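Local coordinates for RabGAP/TBC protein (Chlamydomonas reinhardtii, PDB 4P17) that is a flagellar RabGAP-family TBC-domain protein of unsettled function, which may bind Rab GTPases but lacks the canonical arginine and glutamine fingers, at residues 111-119 / 131-139. Numbering follows the deposited sequence. Where two conformers were deposited one is given.
Sequences IETDSTHTF and RAALCRVLQ
I111 packs on helix 128-144 from the segment that matches the IxxDxxR motif of TBC RabGAPs; here the motif reads I111 to D114 to H117, with H117 where active relatives carry the arginine finger. The segment joins the last turn of helix 108-114 to the loop leaving it, an apolar patch at I111 giving way to polar bonds around R131. I111 spreads over L138: CD1 comes to 3.7 Å from L138 CB and also reaches the backbone N of Q139, while CG2, anti to the backbone N, lies 3.8 Å from L138 CD1.

One turn on, S115 OG sits 3.6 Å from L134 CD2 and shares a water with the backbone O of R131; the water donates to that carbonyl at 2.7 Å. T118 OG1 is hydrogen-bonded to N155 OD1 of helix 153-164. R131, bent at chi2 (-65°) and then extended, runs along S115 CB to the loop. S115 O stands over the centre of its guanidinium, 3.3 Å from CZ. NH2 donates to T118 O at 3.1 Å, with an N-H...O angle of 140°, and to F119 O at 3.0 Å from above that carbonyl's plane; NH1 adds a weak bond to T118 O. NH1 also lies at the edge of the F119 ring.

The two bonded carbonyls, both tilted from the guanidinium plane, fix the rotation of the group, while S115 O over its face probably adds electrostatic support to the positive charge.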
ATOM      1  N   ILE A 111      -6.640   6.987 -17.715  1.00 11.55           N
ATOM      2  CA  ILE A 111      -6.916   5.817 -16.887  1.00 16.16           C
ATOM      3  C   ILE A 111      -6.882   4.546 -17.712  1.00 15.38           C
ATOM      4  O   ILE A 111      -6.181   3.583 -17.353  1.00 11.86           O
ATOM      5  CB  ILE A 111      -8.280   5.925 -16.169  1.00 16.53           C
ATOM      6  CG1 ILE A 111      -8.254   7.079 -15.182  1.00 18.43           C
ATOM      7  CG2 ILE A 111      -8.569   4.660 -15.411  1.00 22.54           C
ATOM      8  CD1 ILE A 111      -9.602   7.497 -14.737  1.00 13.99           C
ATOM      9  N   GLU A 112      -7.587   4.533 -18.846  1.00  8.91           N
ATOM     10  CA  GLU A 112      -7.615   3.311 -19.666  1.00 12.27           C
ATOM     11  C   GLU A 112      -6.245   2.893 -20.160  1.00 14.34           C
ATOM     12  O   GLU A 112      -5.884   1.731 -20.090  1.00 18.79           O
ATOM     13  CB  GLU A 112      -8.510   3.477 -20.878  1.00 10.53           C
ATOM     14  CG  GLU A 112     -10.003   3.629 -20.568  1.00 19.02           C
ATOM     15  CD  GLU A 112     -10.788   4.127 -21.785  1.00 19.82           C
ATOM     16  OE1 GLU A 112     -10.165   4.315 -22.851  1.00 26.58           O
ATOM     17  OE2 GLU A 112     -12.014   4.362 -21.669  1.00 22.41           O
ATOM     18  N   THR A 113      -5.488   3.841 -20.689  1.00  9.99           N
ATOM     19  CA  THR A 113      -4.149   3.542 -21.189  1.00  9.91           C
ATOM     20  C   THR A 113      -3.208   3.076 -20.069  1.00  8.43           C
ATOM     21  O   THR A 113      -2.424   2.135 -20.249  1.00 10.62           O
ATOM     22  CB  THR A 113      -3.569   4.776 -21.921  1.00  9.92           C
ATOM     23  OG1 THR A 113      -4.407   5.086 -23.025  1.00  9.94           O
ATOM     24  CG2 THR A 113      -2.150   4.518 -22.417  1.00 13.17           C
ATOM     25  N   ASP A 114      -3.267   3.713 -18.908  1.00 10.03           N
ATOM     26  CA  ASP A 114      -2.409   3.262 -17.804  1.00 13.03           C
ATOM     27  C   ASP A 114      -2.687   1.777 -17.449  1.00 25.82           C
ATOM     28  O   ASP A 114      -1.852   1.118 -16.855  1.00 16.82           O
ATOM     29  CB  ASP A 114      -2.589   4.182 -16.585  1.00 19.34           C
ATOM     30  CG  ASP A 114      -2.014   5.609 -16.802  1.00 20.60           C
ATOM     31  OD1 ASP A 114      -1.497   5.960 -17.911  1.00 17.46           O
ATOM     32  OD2 ASP A 114      -2.103   6.418 -15.859  1.00 24.39           O
ATOM     33  N   SER A 115      -3.830   1.236 -17.868  1.00 26.49           N
ATOM     34  CA  SER A 115      -4.130  -0.195 -17.677  1.00 11.44           C
ATOM     35  C   SER A 115      -3.591  -1.143 -18.763  1.00 14.16           C
ATOM     36  O   SER A 115      -3.763  -2.359 -18.669  1.00 25.77           O
ATOM     37  CB  SER A 115      -5.642  -0.376 -17.566  1.00 32.90           C
ATOM     38  OG  SER A 115      -6.116   0.130 -16.328  1.00 16.93           O
ATOM     39  N   THR A 116      -2.945  -0.627 -19.787  1.00 17.63           N
ATOM     40  CA  THR A 116      -2.373  -1.505 -20.773  1.00 20.15           C
ATOM     41  C   THR A 116      -0.976  -1.954 -20.333  1.00 36.16           C
ATOM     42  O   THR A 116      -0.299  -2.673 -21.058  1.00 20.67           O
ATOM     43  CB  THR A 116      -2.317  -0.840 -22.136  1.00 28.93           C
ATOM     44  OG1 THR A 116      -1.409   0.266 -22.090  1.00 19.14           O
ATOM     45  CG2 THR A 116      -3.736  -0.367 -22.540  1.00 14.84           C
ATOM     46  N   HIS A 117      -0.533  -1.564 -19.141  1.00 28.48           N
ATOM     47  CA  HIS A 117       0.758  -2.089 -18.678  1.00 34.55           C
ATOM     48  C   HIS A 117       0.828  -2.346 -17.165  1.00 37.94           C
ATOM     49  O   HIS A 117       1.839  -2.852 -16.647  1.00 35.74           O
ATOM     50  CB  HIS A 117       1.901  -1.158 -19.153  1.00 19.44           C
ATOM     51  CG  HIS A 117       1.713   0.289 -18.832  1.00 22.12           C
ATOM     52  ND1 HIS A 117       1.121   1.174 -19.708  1.00 28.48           N
ATOM     53  CD2 HIS A 117       2.097   1.019 -17.759  1.00 20.44           C
ATOM     54  CE1 HIS A 117       1.124   2.384 -19.175  1.00 30.81           C
ATOM     55  NE2 HIS A 117       1.708   2.317 -17.993  1.00 37.51           N
ATOM     56  N   THR A 118      -0.254  -2.046 -16.462  1.00 25.50           N
ATOM     57  CA  THR A 118      -0.387  -2.475 -15.076  1.00 25.35           C
ATOM     58  C   THR A 118      -1.005  -3.878 -15.033  1.00 27.41           C
ATOM     59  O   THR A 118      -1.639  -4.301 -16.002  1.00 33.43           O
ATOM     60  CB  THR A 118      -1.262  -1.515 -14.272  1.00 30.36           C
ATOM     61  OG1 THR A 118      -2.526  -1.407 -14.915  1.00 23.71           O
ATOM     62  CG2 THR A 118      -0.625  -0.124 -14.183  1.00 29.00           C
ATOM     63  N   PHE A 119      -0.830  -4.577 -13.913  1.00 22.90           N
ATOM     64  CA  PHE A 119      -1.359  -5.945 -13.717  1.00 27.51           C
ATOM     65  C   PHE A 119      -1.448  -6.800 -14.961  1.00 24.79           C
ATOM     66  O   PHE A 119      -2.527  -7.251 -15.340  1.00 32.23           O
ATOM     67  CB  PHE A 119      -2.738  -5.880 -13.086  1.00 39.03           C
ATOM     68  CG  PHE A 119      -2.731  -5.180 -11.799  1.00 25.62           C
ATOM     69  CD1 PHE A 119      -1.932  -5.650 -10.784  1.00 20.84           C
ATOM     70  CD2 PHE A 119      -3.455  -4.018 -11.613  1.00 26.98           C
ATOM     71  CE1 PHE A 119      -1.881  -5.018  -9.594  1.00 22.46           C
ATOM     72  CE2 PHE A 119      -3.396  -3.363 -10.405  1.00 27.27           C
ATOM     73  CZ  PHE A 119      -2.600  -3.888  -9.392  1.00 17.20           C
ATOM     74  N   ARG A 131     -10.601  -4.682 -15.513  1.00  6.74           N
ATOM     75  CA  ARG A 131     -10.250  -3.404 -16.120  1.00  7.80           C
ATOM     76  C   ARG A 131     -11.414  -2.407 -16.000  1.00  9.03           C
ATOM     77  O   ARG A 131     -11.217  -1.234 -15.686  1.00  7.69           O
ATOM     78  CB  ARG A 131      -9.876  -3.600 -17.587  1.00  4.56           C
ATOM     79  CG  ARG A 131      -8.672  -4.480 -17.815  1.00  8.04           C
ATOM     80  CD  ARG A 131      -7.399  -3.862 -17.260  1.00  8.91           C
ATOM     81  NE  ARG A 131      -6.249  -4.711 -17.548  1.00 12.31           N
ATOM     82  CZ  ARG A 131      -5.135  -4.750 -16.835  1.00 16.26           C
ATOM     83  NH1 ARG A 131      -4.981  -3.967 -15.776  1.00 17.63           N
ATOM     84  NH2 ARG A 131      -4.176  -5.584 -17.206  1.00 13.82           N
ATOM     85  N   ALA A 132     -12.637  -2.883 -16.219  1.00  8.60           N
ATOM     86  CA  ALA A 132     -13.788  -1.958 -16.229  1.00  8.48           C
ATOM     87  C   ALA A 132     -14.076  -1.467 -14.838  1.00  6.77           C
ATOM     88  O   ALA A 132     -14.337  -0.290 -14.633  1.00  8.77           O
ATOM     89  CB  ALA A 132     -15.008  -2.601 -16.822  1.00  6.39           C
ATOM     90  N   ALA A 133     -13.975  -2.367 -13.872  1.00  5.77           N
ATOM     91  CA  ALA A 133     -14.166  -2.012 -12.469  1.00  6.52           C
ATOM     92  C   ALA A 133     -13.154  -0.994 -11.999  1.00  6.80           C
ATOM     93  O   ALA A 133     -13.491   0.003 -11.381  1.00 10.67           O
ATOM     94  CB  ALA A 133     -14.080  -3.266 -11.608  1.00  5.02           C
ATOM     95  N   LEU A 134     -11.900  -1.222 -12.353  1.00  4.59           N
ATOM     96  CA  LEU A 134     -10.834  -0.340 -11.932  1.00  7.03           C
ATOM     97  C   LEU A 134     -11.025   1.029 -12.572  1.00  6.93           C
ATOM     98  O   LEU A 134     -10.836   2.076 -11.952  1.00  8.41           O
ATOM     99  CB  LEU A 134      -9.505  -0.977 -12.301  1.00  5.10           C
ATOM    100  CG  LEU A 134      -8.226  -0.243 -11.914  1.00 16.64           C
ATOM    101  CD1 LEU A 134      -7.232  -1.204 -11.303  1.00 17.65           C
ATOM    102  CD2 LEU A 134      -7.673   0.372 -13.136  1.00 18.09           C
ATOM    103  N   CYS A 135     -11.449   1.022 -13.818  1.00  9.42           N
ATOM    104  CA  CYS A 135     -11.666   2.277 -14.527  0.63 11.68           C
ATOM    105  C   CYS A 135     -12.838   3.037 -13.906  1.00 14.02           C
ATOM    106  O   CYS A 135     -12.768   4.253 -13.732  1.00 10.61           O
ATOM    107  CB  CYS A 135     -11.909   2.027 -16.015  0.63 11.02           C
ATOM    108  SG  CYS A 135     -10.407   1.610 -16.932  0.63 13.73           S
ATOM    109  N   ARG A 136     -13.904   2.326 -13.563  1.00  8.75           N
ATOM    110  CA  ARG A 136     -15.062   2.966 -12.947  1.00 11.49           C
ATOM    111  C   ARG A 136     -14.676   3.690 -11.663  1.00  6.60           C
ATOM    112  O   ARG A 136     -14.991   4.853 -11.476  1.00  9.87           O
ATOM    113  CB  ARG A 136     -16.156   1.938 -12.666  1.00 11.10           C
ATOM    114  CG  ARG A 136     -17.025   1.657 -13.875  1.00 12.15           C
ATOM    115  CD  ARG A 136     -18.305   0.889 -13.503  1.00 16.82           C
ATOM    116  NE  ARG A 136     -18.009  -0.391 -12.883  1.00 16.44           N
ATOM    117  CZ  ARG A 136     -17.849  -1.527 -13.552  1.00  9.36           C
ATOM    118  NH1 ARG A 136     -17.946  -1.562 -14.874  1.00 15.41           N
ATOM    119  NH2 ARG A 136     -17.582  -2.641 -12.898  1.00 18.21           N
ATOM    120  N   VAL A 137     -13.910   3.025 -10.809  1.00  6.18           N
ATOM    121  CA  VAL A 137     -13.534   3.656  -9.543  1.00 10.01           C
ATOM    122  C   VAL A 137     -12.705   4.905  -9.780  1.00 10.51           C
ATOM    123  O   VAL A 137     -12.922   5.952  -9.144  1.00  7.15           O
ATOM    124  CB  VAL A 137     -12.757   2.676  -8.673  1.00  6.52           C
ATOM    125  CG1 VAL A 137     -12.171   3.375  -7.425  1.00  9.39           C
ATOM    126  CG2 VAL A 137     -13.662   1.542  -8.284  1.00 10.27           C
ATOM    127  N   LEU A 138     -11.753   4.810 -10.704  1.00  7.38           N
ATOM    128  CA  LEU A 138     -10.822   5.904 -10.897  1.00  6.61           C
ATOM    129  C   LEU A 138     -11.512   7.039 -11.598  1.00  9.69           C
ATOM    130  O   LEU A 138     -11.331   8.185 -11.232  1.00  7.31           O
ATOM    131  CB  LEU A 138      -9.605   5.479 -11.681  1.00  6.59           C
ATOM    132  CG  LEU A 138      -8.632   4.576 -10.911  1.00  8.71           C
ATOM    133  CD1 LEU A 138      -7.735   3.776 -11.851  1.00 11.62           C
ATOM    134  CD2 LEU A 138      -7.768   5.410 -10.013  1.00  8.84           C
ATOM    135  N   GLN A 139     -12.354   6.729 -12.571  1.00  9.41           N
ATOM    136  CA  GLN A 139     -13.041   7.800 -13.279  1.00  7.42           C
ATOM    137  C   GLN A 139     -14.004   8.519 -12.289  1.00  9.72           C
ATOM    138  O   GLN A 139     -14.101   9.750 -12.274  1.00  8.16           O
ATOM    139  CB  GLN A 139     -13.771   7.234 -14.511  1.00 16.66           C
ATOM    140  CG  GLN A 139     -15.147   6.640 -14.215  1.00 22.93           C
ATOM    141  CD  GLN A 139     -15.731   5.851 -15.380  1.00 28.51           C
ATOM    142  OE1 GLN A 139     -14.999   5.334 -16.239  1.00 23.26           O
ATOM    143  NE2 GLN A 139     -17.055   5.752 -15.410  1.00 28.97           N
TER
HETATM  144  O   HOH W   1      -8.815  -0.402 -16.610  1.00 21.73           O